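Lin2722 protein (Listeria innocua, PDB 3DS8) is of unknown function but has an alpha/beta-hydrolase fold and may act as a serine hydrolase. Local coordinates at residues A[121-133]-A[167-179]. Sequence-based numbering, arbitrary orientation.
Sequences VPTLRKLVAIGSP and EVSPDLEVLAIAG. With SO4 (sulfate ion), chain F.
Lys126 and Glu173 run side by side from neighbouring strands, 123-130 and 173-179, and join at their ends. Along the lysine, CB lies 4.1 Å from Glu173 O; CG and CD pass alongside the carboxylate, CG 3.6 Å from Glu173 OE1; CE lies off-centre over the Arg125 guanidinium. A bend at the last torsion (chi4 -78°) brings NZ back to Glu173 OE1, almost in line with the CD-OE1 bond, in a 2.9 Å salt bridge for which Glu173 supplies the negative charge. NZ also donates to O3 of a sulfate, probably from the crystallisation liquor, at 3.2 Å and to the carbonyls of Phe238 and Phe242; its three protons must be shared among four acceptors, all reached by the long chain. The Phe238 ring adds a cation-pi contact. Arg125 turns instead to Asp97 of strand 95-101. Further along this face, branched apolar chains pack: Val128 CG1 meets Leu175 CD2 at 4.0 Å, and Ile130 abuts Ile177. On the other face the methyls of Ala129 and Ala176 take little room beside Leu127 and Val174. Between the faces the strand axes run parallel, 6° apart, and backbone hydrogen bonds alternate from Glu173 N to Arg125 O through to Gly131 N to Ile177 O at 2.8 Å. Just past strand 123-130, Gly131 takes a positive phi (62°), which favours glycine, and touches residues of a possible Ser102-His222-Asp188 triad. Such adjacent parallel strands, linked through helices, form the central sheet of the alpha/beta-hydrolase fold.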
loop_
_atom_site.group_PDB
_atom_site.type_symbol
_atom_site.label_atom_id
_atom_site.label_comp_id
_atom_site.label_asym_id
_atom_site.label_seq_id
_atom_site.Cartn_x
_atom_site.Cartn_y
_atom_site.Cartn_z
ATOM N N VAL A 121 -7.815 -9.195 13.565
ATOM C CA VAL A 121 -7.848 -8.123 12.562
ATOM C C VAL A 121 -8.117 -8.694 11.162
ATOM O O VAL A 121 -7.857 -9.870 10.934
ATOM C CB VAL A 121 -6.521 -7.299 12.554
ATOM C CG1 VAL A 121 -6.245 -6.690 13.935
ATOM C CG2 VAL A 121 -5.347 -8.170 12.099
ATOM N N PRO A 122 -8.605 -7.853 10.229
ATOM C CA PRO A 122 -8.832 -8.392 8.888
ATOM C C PRO A 122 -7.519 -8.787 8.207
ATOM O O PRO A 122 -6.491 -8.119 8.355
ATOM C CB PRO A 122 -9.538 -7.259 8.175
ATOM C CG PRO A 122 -10.028 -6.338 9.285
ATOM C CD PRO A 122 -8.962 -6.429 10.280
ATOM N N THR A 123 -7.548 -9.871 7.459
ATOM C CA THR A 123 -6.356 -10.305 6.747
ATOM C C THR A 123 -6.215 -9.387 5.515
ATOM O O THR A 123 -7.198 -9.161 4.808
ATOM C CB THR A 123 -6.489 -11.736 6.217
ATOM O OG1 THR A 123 -7.610 -11.800 5.348
ATOM C CG2 THR A 123 -6.726 -12.698 7.281
ATOM N N LEU A 124 -5.019 -8.874 5.258
ATOM C CA LEU A 124 -4.785 -8.067 4.041
ATOM C C LEU A 124 -4.776 -9.013 2.841
ATOM O O LEU A 124 -4.139 -10.054 2.860
ATOM C CB LEU A 124 -3.455 -7.328 4.125
ATOM C CG LEU A 124 -3.164 -6.206 3.174
ATOM C CD1 LEU A 124 -4.209 -5.083 3.255
ATOM C CD2 LEU A 124 -1.732 -5.676 3.510
ATOM N N ARG A 125 -5.544 -8.667 1.831
ATOM C CA ARG A 125 -5.661 -9.440 0.625
ATOM C C ARG A 125 -4.871 -8.759 -0.512
ATOM O O ARG A 125 -3.829 -9.253 -0.926
ATOM C CB ARG A 125 -7.128 -9.638 0.262
ATOM C CG ARG A 125 -7.324 -10.480 -1.006
ATOM C CD ARG A 125 -8.758 -10.544 -1.468
ATOM N NE ARG A 125 -9.281 -9.266 -1.927
ATOM C CZ ARG A 125 -10.370 -9.150 -2.681
ATOM N NH1 ARG A 125 -11.054 -10.235 -3.055
ATOM N NH2 ARG A 125 -10.764 -7.969 -3.077
ATOM N N LYS A 126 -5.362 -7.635 -1.008
ATOM C CA LYS A 126 -4.634 -6.866 -2.039
ATOM C C LYS A 126 -3.920 -5.714 -1.361
ATOM O O LYS A 126 -4.505 -5.045 -0.506
ATOM C CB LYS A 126 -5.574 -6.320 -3.070
ATOM C CG LYS A 126 -6.268 -7.419 -3.894
ATOM C CD LYS A 126 -7.347 -6.835 -4.738
ATOM C CE LYS A 126 -8.081 -7.848 -5.526
ATOM N NZ LYS A 126 -7.393 -8.339 -6.734
ATOM N N LEU A 127 -2.680 -5.474 -1.741
ATOM C CA LEU A 127 -1.829 -4.428 -1.185
ATOM C C LEU A 127 -1.261 -3.639 -2.357
ATOM O O LEU A 127 -0.512 -4.183 -3.161
ATOM C CB LEU A 127 -0.667 -5.015 -0.385
ATOM C CG LEU A 127 0.201 -4.122 0.503
ATOM C CD1 LEU A 127 1.161 -5.041 1.337
ATOM C CD2 LEU A 127 0.947 -3.043 -0.304
ATOM N N VAL A 128 -1.657 -2.379 -2.475
ATOM C CA VAL A 128 -1.098 -1.453 -3.458
ATOM C C VAL A 128 -0.201 -0.428 -2.770
ATOM O O VAL A 128 -0.602 0.280 -1.814
ATOM C CB VAL A 128 -2.208 -0.719 -4.266
ATOM C CG1 VAL A 128 -1.584 0.235 -5.323
ATOM C CG2 VAL A 128 -3.169 -1.700 -4.948
ATOM N N ALA A 129 1.074 -0.419 -3.185
ATOM C CA ALA A 129 2.077 0.498 -2.621
ATOM C C ALA A 129 2.513 1.482 -3.710
ATOM O O ALA A 129 2.980 1.048 -4.752
ATOM C CB ALA A 129 3.293 -0.309 -2.087
ATOM N N ILE A 130 2.316 2.783 -3.474
ATOM C CA ILE A 130 2.528 3.802 -4.508
ATOM C C ILE A 130 3.715 4.662 -4.054
ATOM O O ILE A 130 3.591 5.458 -3.111
ATOM C CB ILE A 130 1.253 4.651 -4.743
ATOM C CG1 ILE A 130 0.059 3.744 -5.070
ATOM C CG2 ILE A 130 1.500 5.682 -5.831
ATOM C CD1 ILE A 130 -1.234 4.498 -5.245
ATOM N N GLY A 131 4.863 4.476 -4.723
ATOM C CA GLY A 131 6.100 5.205 -4.409
ATOM C C GLY A 131 6.636 4.942 -3.004
ATOM O O GLY A 131 7.141 5.851 -2.342
ATOM N N SER A 132 6.559 3.695 -2.545
ATOM C CA SER A 132 6.907 3.375 -1.166
ATOM C C SER A 132 8.394 3.066 -1.112
ATOM O O SER A 132 8.849 2.222 -1.885
ATOM C CB SER A 132 6.109 2.183 -0.631
ATOM O OG SER A 132 4.694 2.465 -0.561
ATOM N N PRO A 133 9.133 3.718 -0.205
ATOM C CA PRO A 133 10.582 3.486 -0.208
ATOM C C PRO A 133 10.976 2.242 0.604
ATOM O O PRO A 133 11.486 2.321 1.737
ATOM C CB PRO A 133 11.110 4.789 0.378
ATOM C CG PRO A 133 10.030 5.229 1.313
ATOM C CD PRO A 133 8.759 4.801 0.732
ATOM N N GLU A 167 6.116 -14.894 6.339
ATOM C CA GLU A 167 4.944 -14.715 7.168
ATOM C C GLU A 167 3.758 -14.159 6.392
ATOM O O GLU A 167 2.641 -14.139 6.943
ATOM C CB GLU A 167 5.263 -13.786 8.343
ATOM C CG GLU A 167 6.454 -14.248 9.146
ATOM C CD GLU A 167 6.261 -15.616 9.734
ATOM O OE1 GLU A 167 5.255 -15.802 10.439
ATOM O OE2 GLU A 167 7.100 -16.510 9.470
ATOM N N VAL A 168 3.953 -13.734 5.144
ATOM C CA VAL A 168 2.806 -13.139 4.427
ATOM C C VAL A 168 1.775 -14.208 4.116
ATOM O O VAL A 168 2.098 -15.395 4.005
ATOM C CB VAL A 168 3.193 -12.335 3.139
ATOM C CG1 VAL A 168 4.282 -11.318 3.463
ATOM C CG2 VAL A 168 3.631 -13.255 2.033
ATOM N N SER A 169 0.520 -13.786 4.049
ATOM C CA SER A 169 -0.560 -14.626 3.610
ATOM C C SER A 169 -0.206 -15.173 2.228
ATOM O O SER A 169 0.206 -14.429 1.338
ATOM C CB SER A 169 -1.874 -13.837 3.508
ATOM O OG SER A 169 -2.908 -14.615 2.894
ATOM N N PRO A 170 -0.388 -16.476 2.037
ATOM C CA PRO A 170 -0.147 -17.008 0.707
ATOM C C PRO A 170 -1.173 -16.529 -0.309
ATOM O O PRO A 170 -0.979 -16.777 -1.481
ATOM C CB PRO A 170 -0.269 -18.511 0.902
ATOM C CG PRO A 170 -1.044 -18.693 2.108
ATOM C CD PRO A 170 -0.887 -17.503 2.966
ATOM N N ASP A 171 -2.242 -15.863 0.126
ATOM C CA ASP A 171 -3.203 -15.256 -0.807
ATOM C C ASP A 171 -2.969 -13.770 -1.085
ATOM O O ASP A 171 -3.733 -13.150 -1.841
ATOM C CB ASP A 171 -4.629 -15.477 -0.308
ATOM C CG ASP A 171 -4.968 -16.943 -0.205
ATOM O OD1 ASP A 171 -4.646 -17.688 -1.150
ATOM O OD2 ASP A 171 -5.511 -17.350 0.834
ATOM N N LEU A 172 -1.927 -13.204 -0.489
ATOM C CA LEU A 172 -1.617 -11.770 -0.659
ATOM C C LEU A 172 -1.364 -11.460 -2.143
ATOM O O LEU A 172 -0.726 -12.229 -2.849
ATOM C CB LEU A 172 -0.422 -11.339 0.156
ATOM C CG LEU A 172 -0.165 -9.816 0.289
ATOM C CD1 LEU A 172 -1.203 -9.171 1.163
ATOM C CD2 LEU A 172 1.256 -9.475 0.769
ATOM N N GLU A 173 -1.844 -10.312 -2.593
ATOM C CA GLU A 173 -1.609 -9.861 -3.977
ATOM C C GLU A 173 -1.067 -8.436 -3.876
ATOM O O GLU A 173 -1.667 -7.587 -3.238
ATOM C CB GLU A 173 -2.913 -9.882 -4.792
ATOM C CG GLU A 173 -3.526 -11.259 -4.911
ATOM C CD GLU A 173 -4.829 -11.300 -5.682
ATOM O OE1 GLU A 173 -5.355 -10.212 -5.950
ATOM O OE2 GLU A 173 -5.285 -12.422 -6.094
ATOM N N VAL A 174 0.084 -8.209 -4.478
ATOM C CA VAL A 174 0.836 -6.975 -4.279
ATOM C C VAL A 174 1.048 -6.275 -5.594
ATOM O O VAL A 174 1.481 -6.903 -6.574
ATOM C CB VAL A 174 2.195 -7.243 -3.576
ATOM C CG1 VAL A 174 3.000 -5.970 -3.509
ATOM C CG2 VAL A 174 1.993 -7.830 -2.198
ATOM N N LEU A 175 0.746 -4.978 -5.627
ATOM C CA LEU A 175 1.034 -4.127 -6.770
ATOM C C LEU A 175 1.939 -3.014 -6.285
ATOM O O LEU A 175 1.595 -2.261 -5.338
ATOM C CB LEU A 175 -0.257 -3.501 -7.352
ATOM C CG LEU A 175 -0.070 -2.384 -8.375
ATOM C CD1 LEU A 175 0.666 -2.903 -9.602
ATOM C CD2 LEU A 175 -1.499 -1.774 -8.731
ATOM N N ALA A 176 3.135 -2.921 -6.884
ATOM C CA ALA A 176 4.084 -1.872 -6.572
ATOM C C ALA A 176 4.141 -0.895 -7.739
ATOM O O ALA A 176 4.541 -1.231 -8.873
ATOM C CB ALA A 176 5.506 -2.443 -6.306
ATOM N N ILE A 177 3.701 0.323 -7.456
ATOM C CA ILE A 177 3.745 1.428 -8.377
ATOM C C ILE A 177 4.905 2.338 -8.088
ATOM O O ILE A 177 5.126 2.748 -6.910
ATOM C CB ILE A 177 2.416 2.210 -8.315
ATOM C CG1 ILE A 177 1.276 1.374 -8.920
ATOM C CG2 ILE A 177 2.553 3.584 -9.019
ATOM C CD1 ILE A 177 -0.108 2.000 -8.740
ATOM N N ALA A 178 5.716 2.604 -9.106
ATOM C CA ALA A 178 6.909 3.405 -8.935
ATOM C C ALA A 178 6.973 4.502 -9.974
ATOM O O ALA A 178 6.540 4.310 -11.115
ATOM C CB ALA A 178 8.166 2.557 -9.039
ATOM N N GLY A 179 7.497 5.653 -9.576
ATOM C CA GLY A 179 7.791 6.738 -10.533
ATOM C C GLY A 179 9.271 6.871 -10.866
ATOM O O GLY A 179 10.168 6.571 -10.056
HETATM S S SO4 F . -8.478 -12.223 -6.048
HETATM O O1 SO4 F . -9.478 -13.282 -5.822
HETATM O O2 SO4 F . -7.504 -12.793 -7.029
HETATM O O3 SO4 F . -9.117 -10.983 -6.548
HETATM O O4 SO4 F . -7.881 -11.795 -4.756
HETATM O O HOH W 1 -4.476 -12.601 1.802
HETATM O O HOH W 2 6.096 1.384 -4.321
#